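Local atomic coordinates of citrate synthase (Pyrobaculum aerophilum, PDB entry 2IBP), a protein that probably condenses oxaloacetate with acetyl-CoA and water to give citrate and CoA, an entry step of the tricarboxylic acid cycle. Residues A[166-169]-A[173-176]. Sequence-based numbering, arbitrary orientation.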
ATOM      1  N   TYR A 166     -22.685   2.305  -1.451  1.00  9.06           N
ATOM      2  CA  TYR A 166     -23.685   3.210  -0.882  1.00  8.19           C
ATOM      3  C   TYR A 166     -25.055   2.547  -0.879  1.00  8.69           C
ATOM      4  O   TYR A 166     -25.727   2.509   0.143  1.00 11.18           O
ATOM      5  CB  TYR A 166     -23.721   4.540  -1.606  1.00  9.87           C
ATOM      6  CG  TYR A 166     -24.879   5.396  -1.168  1.00  7.26           C
ATOM      7  CD1 TYR A 166     -24.880   5.987   0.083  1.00 13.09           C
ATOM      8  CD2 TYR A 166     -26.004   5.544  -1.972  1.00  9.92           C
ATOM      9  CE1 TYR A 166     -25.964   6.722   0.517  1.00 14.15           C
ATOM     10  CE2 TYR A 166     -27.069   6.316  -1.566  1.00 10.67           C
ATOM     11  CZ  TYR A 166     -27.059   6.874  -0.312  1.00 11.00           C
ATOM     12  OH  TYR A 166     -28.148   7.631   0.095  1.00 14.58           O
ATOM     13  N   ARG A 167     -25.467   2.039  -2.030  1.00  7.51           N
ATOM     14  CA  ARG A 167     -26.765   1.386  -2.162  1.00  7.20           C
ATOM     15  C   ARG A 167     -26.898   0.216  -1.200  1.00 10.31           C
ATOM     16  O   ARG A 167     -27.886   0.111  -0.486  1.00  9.77           O
ATOM     17  CB  ARG A 167     -26.960   0.900  -3.595  1.00 11.11           C
ATOM     18  CG  ARG A 167     -26.913   1.999  -4.633  1.00 13.57           C
ATOM     19  CD  ARG A 167     -28.077   2.953  -4.546  1.00 14.54           C
ATOM     20  NE  ARG A 167     -29.360   2.301  -4.830  1.00 13.61           N
ATOM     21  CZ  ARG A 167     -30.502   2.975  -4.918  1.00 16.07           C
ATOM     22  NH1 ARG A 167     -30.507   4.294  -4.769  1.00 14.82           N
ATOM     23  NH2 ARG A 167     -31.621   2.334  -5.167  1.00 17.20           N
ATOM     24  N   PHE A 168     -25.923  -0.690  -1.212  1.00  9.80           N
ATOM     25  CA  PHE A 168     -25.975  -1.825  -0.312  1.00  9.09           C
ATOM     26  C   PHE A 168     -25.972  -1.408   1.152  1.00  9.41           C
ATOM     27  O   PHE A 168     -26.630  -2.049   1.970  1.00 13.40           O
ATOM     28  CB  PHE A 168     -24.837  -2.810  -0.547  1.00  9.49           C
ATOM     29  CG  PHE A 168     -24.931  -3.578  -1.831  1.00 10.54           C
ATOM     30  CD1 PHE A 168     -26.103  -4.208  -2.206  1.00 13.95           C
ATOM     31  CD2 PHE A 168     -23.783  -3.872  -2.531  1.00 15.27           C
ATOM     32  CE1 PHE A 168     -26.151  -4.995  -3.347  1.00 20.05           C
ATOM     33  CE2 PHE A 168     -23.823  -4.646  -3.681  1.00 15.46           C
ATOM     34  CZ  PHE A 168     -25.000  -5.240  -4.061  1.00 13.39           C
ATOM     35  N   SER A 169     -25.226  -0.356   1.487  1.00  9.56           N
ATOM     36  CA  SER A 169     -25.131   0.089   2.888  1.00  9.38           C
ATOM     37  C   SER A 169     -26.489   0.569   3.402  1.00 14.31           C
ATOM     38  O   SER A 169     -26.754   0.542   4.606  1.00 16.08           O
ATOM     39  CB  SER A 169     -24.083   1.199   3.051  1.00  9.20           C
ATOM     40  OG  SER A 169     -24.555   2.429   2.549  1.00 11.64           O
ATOM     41  N   GLU A 173     -31.215  -1.892  -3.620  1.00 21.35           N
ATOM     42  CA  GLU A 173     -30.683  -2.665  -4.737  1.00 16.85           C
ATOM     43  C   GLU A 173     -29.733  -1.756  -5.491  1.00 11.42           C
ATOM     44  O   GLU A 173     -29.917  -0.532  -5.500  1.00 16.15           O
ATOM     45  CB  GLU A 173     -31.802  -3.134  -5.673  1.00 26.67           C
ATOM     46  CG  GLU A 173     -32.768  -4.115  -5.021  1.00 28.14           C
ATOM     47  CD  GLU A 173     -32.081  -5.401  -4.603  1.00 45.89           C
ATOM     48  OE1 GLU A 173     -31.169  -5.849  -5.330  1.00 57.52           O
ATOM     49  OE2 GLU A 173     -32.457  -5.970  -3.554  1.00 58.97           O
ATOM     50  N   VAL A 174     -28.710  -2.333  -6.104  1.00 14.70           N
ATOM     51  CA  VAL A 174     -27.773  -1.510  -6.834  1.00 11.67           C
ATOM     52  C   VAL A 174     -28.482  -0.915  -8.039  1.00 14.90           C
ATOM     53  O   VAL A 174     -29.515  -1.422  -8.505  1.00 15.16           O
ATOM     54  CB  VAL A 174     -26.494  -2.250  -7.315  1.00 13.05           C
ATOM     55  CG1 VAL A 174     -25.723  -2.836  -6.122  1.00 17.33           C
ATOM     56  CG2 VAL A 174     -26.831  -3.317  -8.334  1.00 18.13           C
ATOM     57  N   VAL A 175     -27.958   0.221  -8.458  1.00 10.20           N
ATOM     58  CA  VAL A 175     -28.376   0.885  -9.686  1.00  9.61           C
ATOM     59  C   VAL A 175     -27.189   0.756 -10.612  1.00  7.92           C
ATOM     60  O   VAL A 175     -26.132   1.371 -10.424  1.00  7.95           O
ATOM     61  CB  VAL A 175     -28.798   2.331  -9.470  1.00  8.74           C
ATOM     62  CG1 VAL A 175     -29.107   3.007 -10.798  1.00  9.24           C
ATOM     63  CG2 VAL A 175     -30.030   2.393  -8.547  1.00  9.07           C
ATOM     64  N   ARG A 176     -27.371  -0.044 -11.646  1.00 12.29           N
ATOM     65  CA  ARG A 176     -26.273  -0.297 -12.552  0.50  9.46           C
ATOM     66  C   ARG A 176     -26.003   0.885 -13.465  1.00 11.77           C
ATOM     67  O   ARG A 176     -26.861   1.755 -13.636  1.00 11.07           O
ATOM     68  CB  ARG A 176     -26.475  -1.611 -13.302  0.50 11.60           C
ATOM     69  CG  ARG A 176     -26.498  -2.793 -12.340  0.50 16.63           C
ATOM     70  CD  ARG A 176     -26.575  -4.139 -13.019  0.50 15.00           C
ATOM     71  NE  ARG A 176     -26.659  -5.202 -12.021  0.50 19.62           N
ATOM     72  CZ  ARG A 176     -25.612  -5.760 -11.416  0.50 18.83           C
ATOM     73  NH1 ARG A 176     -24.377  -5.378 -11.713  0.50 10.39           N
ATOM     74  NH2 ARG A 176     -25.802  -6.716 -10.515  0.50 19.11           N
TER
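The backbone carbonyl of Glu173 is held by the side chain of Arg167 where the chain, leaving helix 141-169, turns back along the last turn of that helix in the largely helical citrate synthase fold. Arg167 NE donates to Glu173 O at 3.0 Å in a nearly straight bond (N-H...O 163°), the oxygen sitting at the edge of the guanidinium and in its plane, while NH2 adds a weak second bond to the same atom. The arginine reaches it by bending at chi2 (-68°) and chi3 (-64°), which curls the chain around the carbonyl instead of extending it. At Val174 the contact becomes apolar: its CG1 stands over one face of the Phe168 ring in a CH-pi contact, 3.6 Å from the ring centroid and displaced toward CZ. Phe168 also packs against Val98 and Ile101 of helix 95-103, so the returning loop and that helix share this ring. Val175 touches Tyr189 of helix 183-192, and from that helix Met191 O accepts a bond from Arg167 NH1, so one guanidinium joins the loop to the next helix. An alanine in place of Arg167 would probably leave Glu173 O and Met191 O without their guanidinium donors and Val175 CG2 without the flat group it rests on. That methyl lies over a face of the guanidinium, with Val175 CG2 3.7 Å from Arg167 CZ.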